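Local coordinates for CPXV018 protein (Cowpox virus, PDB 4PDC) that probably acts as a secreted MHC class I-like decoy that binds the activating receptor NKG2D of natural killer cells and T cells, at residues H2-N7 with E132-H137; Q29-D34 with P43-D48; E49-F54 with L138-R143. The protein carries 2 engineered substitutions. All coordinates share one frame; numbering follows the deposited sequence.

Contact 1: residues H2-N7 with E132-H137; sequences HKLAFN and EDCIMH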
loop_
_atom_site.group_PDB
_atom_site.type_symbol
_atom_site.label_atom_id
_atom_site.label_comp_id
_atom_site.label_asym_id
_atom_site.label_seq_id
_atom_site.Cartn_x
_atom_site.Cartn_y
_atom_site.Cartn_z
ATOM N N HIS E 2 23.032 5.064 1.339
ATOM C CA HIS E 2 22.143 5.972 2.053
ATOM C C HIS E 2 21.130 5.203 2.876
ATOM O O HIS E 2 20.828 4.050 2.577
ATOM C CB HIS E 2 21.424 6.902 1.075
ATOM C CG HIS E 2 22.348 7.769 0.281
ATOM N ND1 HIS E 2 22.993 8.859 0.824
ATOM C CD2 HIS E 2 22.736 7.708 -1.015
ATOM C CE1 HIS E 2 23.740 9.432 -0.104
ATOM N NE2 HIS E 2 23.600 8.753 -1.228
ATOM N N LYS E 3 20.611 5.850 3.915
ATOM C CA LYS E 3 19.596 5.242 4.756
ATOM C C LYS E 3 18.578 6.275 5.225
ATOM O O LYS E 3 18.912 7.431 5.493
ATOM C CB LYS E 3 20.240 4.544 5.956
ATOM C CG LYS E 3 21.109 5.438 6.812
ATOM C CD LYS E 3 21.926 4.624 7.801
ATOM C CE LYS E 3 22.772 5.522 8.689
ATOM N NZ LYS E 3 23.575 4.743 9.671
ATOM N N LEU E 4 17.326 5.838 5.287
ATOM C CA LEU E 4 16.230 6.648 5.789
ATOM C C LEU E 4 15.659 5.931 7.002
ATOM O O LEU E 4 15.229 4.786 6.897
ATOM C CB LEU E 4 15.170 6.852 4.708
ATOM C CG LEU E 4 13.972 7.750 5.015
ATOM C CD1 LEU E 4 14.398 9.182 5.307
ATOM C CD2 LEU E 4 13.019 7.709 3.847
ATOM N N ALA E 5 15.683 6.597 8.151
ATOM C CA ALA E 5 15.248 5.989 9.405
ATOM C C ALA E 5 14.061 6.738 9.999
ATOM O O ALA E 5 14.007 7.969 9.966
ATOM C CB ALA E 5 16.392 5.953 10.396
ATOM N N PHE E 6 13.117 5.971 10.535
ATOM C CA PHE E 6 11.958 6.505 11.237
ATOM C C PHE E 6 11.986 6.016 12.677
ATOM O O PHE E 6 12.031 4.812 12.915
ATOM C CB PHE E 6 10.660 6.060 10.565
ATOM C CG PHE E 6 10.500 6.554 9.160
ATOM C CD1 PHE E 6 11.126 5.909 8.109
ATOM C CD2 PHE E 6 9.707 7.652 8.887
ATOM C CE1 PHE E 6 10.976 6.358 6.816
ATOM C CE2 PHE E 6 9.550 8.105 7.595
ATOM C CZ PHE E 6 10.185 7.458 6.557
ATOM N N ASN E 7 11.967 6.942 13.631
ATOM C CA ASN E 7 11.957 6.584 15.047
ATOM C C ASN E 7 10.654 7.016 15.716
ATOM O O ASN E 7 10.449 8.197 15.991
ATOM C CB ASN E 7 13.152 7.210 15.770
ATOM C CG ASN E 7 13.349 6.640 17.167
ATOM O OD1 ASN E 7 13.137 7.325 18.166
ATOM N ND2 ASN E 7 13.740 5.373 17.238
ATOM N N GLU E 132 9.427 -1.035 -0.046
ATOM C CA GLU E 132 9.728 -0.496 -1.363
ATOM C C GLU E 132 9.456 1.008 -1.405
ATOM O O GLU E 132 10.214 1.762 -2.014
ATOM C CB GLU E 132 8.920 -1.220 -2.437
ATOM C CG GLU E 132 9.379 -0.912 -3.850
ATOM C CD GLU E 132 8.684 -1.763 -4.895
ATOM O OE1 GLU E 132 7.708 -2.466 -4.548
ATOM O OE2 GLU E 132 9.125 -1.731 -6.065
ATOM N N ASP E 133 8.378 1.438 -0.753
ATOM C CA ASP E 133 8.076 2.860 -0.634
ATOM C C ASP E 133 9.202 3.606 0.081
ATOM O O ASP E 133 9.617 4.680 -0.352
ATOM C CB ASP E 133 6.758 3.080 0.121
ATOM C CG ASP E 133 5.565 2.459 -0.583
ATOM O OD1 ASP E 133 5.587 2.358 -1.829
ATOM O OD2 ASP E 133 4.597 2.079 0.117
ATOM N N CYS E 134 9.692 3.033 1.175
ATOM C CA CYS E 134 10.744 3.663 1.963
ATOM C C CYS E 134 12.000 3.876 1.125
ATOM O O CYS E 134 12.648 4.917 1.219
ATOM C CB CYS E 134 11.066 2.817 3.199
ATOM S SG CYS E 134 12.381 3.486 4.248
ATOM N N ILE E 135 12.328 2.894 0.292
ATOM C CA ILE E 135 13.499 2.984 -0.575
ATOM C C ILE E 135 13.299 4.064 -1.638
ATOM O O ILE E 135 14.218 4.820 -1.950
ATOM C CB ILE E 135 13.793 1.630 -1.268
ATOM C CG1 ILE E 135 14.157 0.558 -0.230
ATOM C CG2 ILE E 135 14.905 1.776 -2.313
ATOM C CD1 ILE E 135 15.503 0.758 0.443
ATOM N N MET E 136 12.100 4.129 -2.204
ATOM C CA MET E 136 11.820 5.113 -3.241
ATOM C C MET E 136 11.772 6.522 -2.649
ATOM O O MET E 136 12.224 7.480 -3.284
ATOM C CB MET E 136 10.514 4.774 -3.962
ATOM C CG MET E 136 10.598 3.484 -4.767
ATOM S SD MET E 136 11.791 3.579 -6.115
ATOM C CE MET E 136 10.869 4.559 -7.296
ATOM N N HIS E 137 11.235 6.651 -1.439
ATOM C CA HIS E 137 11.279 7.930 -0.733
ATOM C C HIS E 137 12.724 8.321 -0.443
ATOM O O HIS E 137 13.116 9.475 -0.626
ATOM C CB HIS E 137 10.491 7.876 0.577
ATOM C CG HIS E 137 9.006 7.881 0.395
ATOM N ND1 HIS E 137 8.147 8.428 1.324
ATOM C CD2 HIS E 137 8.226 7.403 -0.603
ATOM C CE1 HIS E 137 6.903 8.287 0.905
ATOM N NE2 HIS E 137 6.923 7.668 -0.262
#

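Contact 2: residues Q29-D34 with P43-D48; sequences QIITFD and PFMIGD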
loop_
_atom_site.group_PDB
_atom_site.type_symbol
_atom_site.label_atom_id
_atom_site.label_comp_id
_atom_site.label_asym_id
_atom_site.label_seq_id
_atom_site.Cartn_x
_atom_site.Cartn_y
_atom_site.Cartn_z
ATOM N N GLN E 29 18.678 14.353 11.142
ATOM C CA GLN E 29 17.236 14.556 11.226
ATOM C C GLN E 29 16.767 15.560 10.181
ATOM O O GLN E 29 17.346 16.642 10.051
ATOM C CB GLN E 29 16.842 15.030 12.626
ATOM C CG GLN E 29 15.347 15.025 12.874
ATOM C CD GLN E 29 14.977 15.686 14.186
ATOM O OE1 GLN E 29 14.967 16.910 14.293
ATOM N NE2 GLN E 29 14.681 14.878 15.192
ATOM N N ILE E 30 15.719 15.196 9.442
ATOM C CA ILE E 30 15.189 16.045 8.379
ATOM C C ILE E 30 13.725 16.414 8.618
ATOM O O ILE E 30 13.256 17.443 8.135
ATOM C CB ILE E 30 15.320 15.367 6.994
ATOM C CG1 ILE E 30 14.540 14.049 6.944
ATOM C CG2 ILE E 30 16.788 15.129 6.663
ATOM C CD1 ILE E 30 14.333 13.509 5.535
ATOM N N ILE E 31 13.012 15.570 9.356
ATOM C CA ILE E 31 11.606 15.805 9.675
ATOM C C ILE E 31 11.346 15.421 11.127
ATOM O O ILE E 31 11.982 14.510 11.657
ATOM C CB ILE E 31 10.665 14.993 8.752
ATOM C CG1 ILE E 31 10.879 15.363 7.283
ATOM C CG2 ILE E 31 9.207 15.217 9.120
ATOM C CD1 ILE E 31 10.267 14.363 6.321
ATOM N N THR E 32 10.414 16.116 11.771
ATOM C CA THR E 32 9.978 15.735 13.107
ATOM C C THR E 32 8.477 15.955 13.247
ATOM O O THR E 32 7.889 16.793 12.563
ATOM C CB THR E 32 10.739 16.514 14.208
ATOM O OG1 THR E 32 10.463 15.935 15.490
ATOM C CG2 THR E 32 10.355 17.983 14.213
ATOM N N PHE E 33 7.873 15.189 14.147
ATOM C CA PHE E 33 6.428 15.153 14.334
ATOM C C PHE E 33 6.165 15.065 15.833
ATOM O O PHE E 33 6.749 14.219 16.504
ATOM C CB PHE E 33 5.830 13.959 13.578
ATOM C CG PHE E 33 4.360 13.743 13.818
ATOM C CD1 PHE E 33 3.417 14.506 13.157
ATOM C CD2 PHE E 33 3.923 12.753 14.687
ATOM C CE1 PHE E 33 2.063 14.301 13.370
ATOM C CE2 PHE E 33 2.573 12.541 14.900
ATOM C CZ PHE E 33 1.642 13.316 14.242
ATOM N N ASP E 34 5.317 15.950 16.358
ATOM C CA ASP E 34 5.122 16.062 17.809
ATOM C C ASP E 34 3.804 15.462 18.296
ATOM O O ASP E 34 3.388 15.706 19.431
ATOM C CB ASP E 34 5.201 17.535 18.243
ATOM C CG ASP E 34 4.113 18.404 17.620
ATOM O OD1 ASP E 34 3.077 17.871 17.162
ATOM O OD2 ASP E 34 4.296 19.642 17.595
ATOM N N PRO E 43 16.998 22.587 5.758
ATOM C CA PRO E 43 16.551 23.540 4.733
ATOM C C PRO E 43 15.925 22.917 3.480
ATOM O O PRO E 43 14.950 23.470 2.967
ATOM C CB PRO E 43 17.843 24.277 4.370
ATOM C CG PRO E 43 18.636 24.254 5.626
ATOM C CD PRO E 43 18.338 22.930 6.274
ATOM N N PHE E 44 16.451 21.798 2.992
ATOM C CA PHE E 44 15.975 21.264 1.718
ATOM C C PHE E 44 14.574 20.660 1.827
ATOM O O PHE E 44 13.972 20.311 0.815
ATOM C CB PHE E 44 16.972 20.234 1.148
ATOM C CG PHE E 44 16.935 18.879 1.809
ATOM C CD1 PHE E 44 15.968 17.946 1.469
ATOM C CD2 PHE E 44 17.904 18.519 2.728
ATOM C CE1 PHE E 44 15.946 16.698 2.061
ATOM C CE2 PHE E 44 17.889 17.267 3.322
ATOM C CZ PHE E 44 16.906 16.356 2.987
ATOM N N MET E 45 14.042 20.569 3.044
ATOM C CA MET E 45 12.686 20.058 3.254
ATOM C C MET E 45 11.649 21.177 3.371
ATOM O O MET E 45 10.447 20.921 3.370
ATOM C CB MET E 45 12.637 19.180 4.506
ATOM C CG MET E 45 13.268 17.803 4.327
ATOM S SD MET E 45 12.585 16.862 2.947
ATOM C CE MET E 45 10.840 16.874 3.328
ATOM N N ILE E 46 12.110 22.416 3.476
ATOM C CA ILE E 46 11.195 23.547 3.568
ATOM C C ILE E 46 10.401 23.694 2.277
ATOM O O ILE E 46 10.967 23.704 1.186
ATOM C CB ILE E 46 11.952 24.850 3.886
ATOM C CG1 ILE E 46 12.438 24.803 5.339
ATOM C CG2 ILE E 46 11.055 26.075 3.666
ATOM C CD1 ILE E 46 13.328 25.954 5.753
ATOM N N GLY E 47 9.081 23.792 2.415
ATOM C CA GLY E 47 8.202 23.963 1.274
ATOM C C GLY E 47 7.792 22.658 0.612
ATOM O O GLY E 47 7.014 22.661 -0.341
ATOM N N ASP E 48 8.311 21.540 1.108
ATOM C CA ASP E 48 7.955 20.238 0.554
ATOM C C ASP E 48 6.451 19.998 0.675
ATOM O O ASP E 48 5.871 20.206 1.737
ATOM C CB ASP E 48 8.726 19.124 1.255
ATOM C CG ASP E 48 8.189 17.748 0.916
ATOM O OD1 ASP E 48 8.363 17.307 -0.239
ATOM O OD2 ASP E 48 7.592 17.107 1.805
#

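Contact 3: residues E49-F54 with L138-R143; sequences EIFLPF and LRSLVR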
loop_
_atom_site.group_PDB
_atom_site.type_symbol
_atom_site.label_atom_id
_atom_site.label_comp_id
_atom_site.label_asym_id
_atom_site.label_seq_id
_atom_site.Cartn_x
_atom_site.Cartn_y
_atom_site.Cartn_z
ATOM N N GLU E 49 5.828 19.570 -0.420
ATOM C CA GLU E 49 4.380 19.366 -0.456
ATOM C C GLU E 49 4.025 17.909 -0.756
ATOM O O GLU E 49 2.865 17.587 -1.000
ATOM C CB GLU E 49 3.738 20.298 -1.498
ATOM C CG GLU E 49 4.328 20.172 -2.896
ATOM C CD GLU E 49 3.718 21.143 -3.902
ATOM O OE1 GLU E 49 4.338 21.356 -4.965
ATOM O OE2 GLU E 49 2.626 21.685 -3.639
ATOM N N ILE E 50 5.025 17.034 -0.717
ATOM C CA ILE E 50 4.841 15.623 -1.056
ATOM C C ILE E 50 5.014 14.708 0.155
ATOM O O ILE E 50 4.129 13.921 0.486
ATOM C CB ILE E 50 5.834 15.192 -2.147
ATOM C CG1 ILE E 50 5.582 15.995 -3.427
ATOM C CG2 ILE E 50 5.711 13.700 -2.433
ATOM C CD1 ILE E 50 6.731 15.958 -4.399
ATOM N N PHE E 51 6.161 14.805 0.810
ATOM C CA PHE E 51 6.492 13.876 1.882
ATOM C C PHE E 51 5.918 14.301 3.233
ATOM O O PHE E 51 5.402 13.464 3.973
ATOM C CB PHE E 51 8.007 13.713 1.956
ATOM C CG PHE E 51 8.593 13.146 0.697
ATOM C CD1 PHE E 51 8.625 11.780 0.489
ATOM C CD2 PHE E 51 9.065 13.982 -0.302
ATOM C CE1 PHE E 51 9.141 11.253 -0.680
ATOM C CE2 PHE E 51 9.585 13.462 -1.473
ATOM C CZ PHE E 51 9.620 12.098 -1.663
ATOM N N LEU E 52 5.988 15.591 3.548
ATOM C CA LEU E 52 5.463 16.079 4.821
ATOM C C LEU E 52 3.979 15.727 5.011
ATOM O O LEU E 52 3.607 15.173 6.047
ATOM C CB LEU E 52 5.659 17.596 4.946
ATOM C CG LEU E 52 7.101 18.102 5.079
ATOM C CD1 LEU E 52 7.112 19.623 5.169
ATOM C CD2 LEU E 52 7.817 17.495 6.282
ATOM N N PRO E 53 3.124 16.039 4.020
ATOM C CA PRO E 53 1.701 15.729 4.232
ATOM C C PRO E 53 1.431 14.231 4.280
ATOM O O PRO E 53 0.541 13.798 5.008
ATOM C CB PRO E 53 1.009 16.373 3.023
ATOM C CG PRO E 53 2.071 16.520 2.002
ATOM C CD PRO E 53 3.351 16.739 2.745
ATOM N N PHE E 54 2.200 13.458 3.520
ATOM C CA PHE E 54 2.079 12.005 3.522
ATOM C C PHE E 54 2.452 11.446 4.894
ATOM O O PHE E 54 1.700 10.666 5.478
ATOM C CB PHE E 54 2.967 11.398 2.429
ATOM C CG PHE E 54 2.919 9.896 2.362
ATOM C CD1 PHE E 54 1.884 9.251 1.708
ATOM C CD2 PHE E 54 3.918 9.132 2.936
ATOM C CE1 PHE E 54 1.842 7.870 1.636
ATOM C CE2 PHE E 54 3.880 7.748 2.869
ATOM C CZ PHE E 54 2.839 7.119 2.218
ATOM N N LEU E 138 13.508 7.351 0.016
ATOM C CA LEU E 138 14.917 7.571 0.327
ATOM C C LEU E 138 15.663 8.135 -0.881
ATOM O O LEU E 138 16.364 9.136 -0.775
ATOM C CB LEU E 138 15.566 6.265 0.796
ATOM C CG LEU E 138 17.094 6.228 0.889
ATOM C CD1 LEU E 138 17.625 7.340 1.786
ATOM C CD2 LEU E 138 17.558 4.869 1.393
ATOM N N ARG E 139 15.496 7.497 -2.031
ATOM C CA ARG E 139 16.167 7.939 -3.243
ATOM C C ARG E 139 15.684 9.330 -3.667
ATOM O O ARG E 139 16.473 10.166 -4.107
ATOM C CB ARG E 139 15.945 6.918 -4.360
ATOM C CG ARG E 139 16.647 5.591 -4.100
ATOM C CD ARG E 139 16.315 4.555 -5.161
ATOM N NE ARG E 139 16.833 4.929 -6.471
ATOM C CZ ARG E 139 16.428 4.393 -7.616
ATOM N NH1 ARG E 139 15.490 3.454 -7.620
ATOM N NH2 ARG E 139 16.955 4.803 -8.762
ATOM N N SER E 140 14.392 9.588 -3.510
ATOM C CA SER E 140 13.843 10.895 -3.853
ATOM C C SER E 140 14.359 11.970 -2.896
ATOM O O SER E 140 14.595 13.112 -3.298
ATOM C CB SER E 140 12.314 10.856 -3.832
ATOM O OG SER E 140 11.819 9.836 -4.685
ATOM N N LEU E 141 14.540 11.609 -1.628
ATOM C CA LEU E 141 15.005 12.571 -0.629
ATOM C C LEU E 141 16.498 12.841 -0.780
ATOM O O LEU E 141 16.957 13.961 -0.552
ATOM C CB LEU E 141 14.697 12.071 0.783
ATOM C CG LEU E 141 13.218 12.078 1.181
ATOM C CD1 LEU E 141 13.014 11.287 2.462
ATOM C CD2 LEU E 141 12.686 13.500 1.336
ATOM N N VAL E 142 17.256 11.821 -1.167
ATOM C CA VAL E 142 18.669 12.009 -1.459
ATOM C C VAL E 142 18.803 13.011 -2.606
ATOM O O VAL E 142 19.704 13.844 -2.609
ATOM C CB VAL E 142 19.361 10.676 -1.819
ATOM C CG1 VAL E 142 20.742 10.918 -2.418
ATOM C CG2 VAL E 142 19.482 9.792 -0.583
ATOM N N ARG E 143 17.888 12.931 -3.566
ATOM C CA ARG E 143 17.891 13.839 -4.708
ATOM C C ARG E 143 17.706 15.291 -4.271
ATOM O O ARG E 143 18.467 16.167 -4.684
ATOM C CB ARG E 143 16.800 13.440 -5.703
ATOM C CG ARG E 143 16.622 14.391 -6.876
ATOM C CD ARG E 143 17.876 14.491 -7.726
ATOM N NE ARG E 143 17.678 15.375 -8.872
ATOM C CZ ARG E 143 17.123 15.006 -10.023
ATOM N NH1 ARG E 143 16.706 13.759 -10.198
ATOM N NH2 ARG E 143 16.985 15.886 -11.002
#

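Contact 1: residues H2-N7 with E132-H137
Leu4 and Phe6, alternate residues on one side of strand 2-13, meet Cys134 and His137, which lie one turn apart on helix 131-146. The touching end of Leu4 is a single branch: its CD2 lies 3.9 Å from the backbone O of Cys134 and 4.1 Å from CB of His137, crossing the base of the histidine obliquely. CG of Leu4 stands opposite the backbone N (chi1 -176°), and this lifts the methyl from the strand to the near flank of the helix. The same methyl is 4.3 Å from SG of Cys134. That sulfur points away from its own backbone N, toward the strand, and lies against both strand side chains, beside the place where they meet. It approaches the rim of the Phe6 ring, not a face, at 4.1 Å from CE1. Measured from the ring centroid, SG is 5.4 Å away and 81° off the normal, a sulfur-aromatic contact at the edge.

The disulfide to Cys84 fixes the position of this sulfur and ties the helix covalently to strand 75-87, whose backbone at Cys84 pairs with Leu4. His137 offers the strand its CB, while its imidazole turns away; ND1 is hydrogen-bonded to Tyr55 OH, and the ring packs edge-to-face with Phe51. Tyr55 meets the ring of Phe6 edge-to-face as well, and Phe129 packs against both Phe6 and His137. The touching residues are buried, and the side-chain contacts between them are apolar, with the polar end of the histidine served from helix 51-64.

Strand 2-13 runs between strands 16-25 and 75-87, and helix 131-146 passes over this part of the sheet with its segment axis 8.6 Å from that of the strand at 121°, as in the MHC class I-like platform.

Contact 2: residues Q29-D34 with P43-D48
A classic beta bulge in strand 29-33, in which Ile30 and Ile31 both face Val23 of strand 16-25, supplies the two side chains that receive Phe44 and Met45. These partners come from a short 3-10 segment in the loop that follows strand 38-40. Ile30 uses two parts of its side chain. Its CG2 methyl lies 3.9 Å from CZ of Phe44, at the far end of a ring that reaches back toward the strand, and its CB is 4.2 Å from CG of Met45. The chain of Met45 also runs beside the strand backbone, with CG 3.8 Å from the carbonyl O of Ile30.

Beyond CG the methionine is folded rather than extended: chi2 and chi3 are both -55°, and the double bend brings the CE methyl to 3.9 Å from CD1 of Ile31. The two side chains cross at about a right angle. Apart from the packing of Met45 CG on the carbonyl O, the side chains meet through apolar van der Waals contacts. Leu141 of helix 131-146 closes over both Ile30 and Met45, while Lys144 and Met145 of that helix pack on Phe44.

After Met45 the chain reverses in a type II turn ending at Asp48, held by a 3.2 Å bond from Asp48 N to Met45 O. Gly47 takes a positive phi (86°) at its third position. Asp48 then accepts a hydrogen bond from Leu52 N through OD2, leading into helix 51-64. The backbone of Ile30, with psi near -26°, provides the local twist that a classic bulge introduces into an antiparallel sheet.

Contact 3: residues E49-F54 with L138-R143
CD2 of Leu141 sits over one face of the Phe51 ring, 4.1 Å from the centroid and 15° from the ring normal, a CH-pi contact. The methyl is displaced a little toward the rim and comes closest at CD2 of Phe51, 4.0 Å away. At the far end of the ring, CZ lies 3.7 Å from CB of Ser140, so two successive residues of helix 131-146 hold the phenyl group, one above its plane and one obliquely at its end. The side chains of Phe51 and Leu141 run alongside each other, pointing opposite ways, each extending toward the backbone of the other.

The orientation of the ring follows from Phe51 having CG opposite its carbonyl carbon (chi1 -61°), which points the group out toward the neighbouring helix. On the face opposite Leu141 lies CG2 of Ile50, 3.9 Å above the plane; the ring is thus sandwiched between an aliphatic group of its own segment and one from the partner. Ser140 meets the ring through CB, while its hydroxyl is hydrogen-bonded to the carbonyl O of Met136 one turn back.

Farther out, His137 meets the ring of Phe54. Just before helix 51-64, Asp48 takes a weak hydrogen bond from Phe51 N. The chain of another protein packs on Ile50 and Ser140, consistent with a receptor-facing surface.

Leu141 reaches down to Leu4 of strand 2-13 and Ile30 of strand 29-33, so the contact joins helices 51-64 and 131-146 directly above the sheet.

How the contacts relate
From the N terminus, strand 2-13 is the first element and packs in contact 1 against helix 131-146, closing a loop that takes in nearly the whole chain. Contact 2 is nested inside it, a short closure between strand 29-33 and the loop before helix 51-64. Contact 3 opens directly after, at residues 49-54, and ends at 138-143, beyond the close of contact 1, so the two cross. Contacts 1 and 3 adjoin along helix 131-146, and contact 3 also adjoins contact 2, for instance through Ile31 and Leu52. Together they bind the sheet, the loop leading into helix 51-64, and helices 51-64 and 131-146.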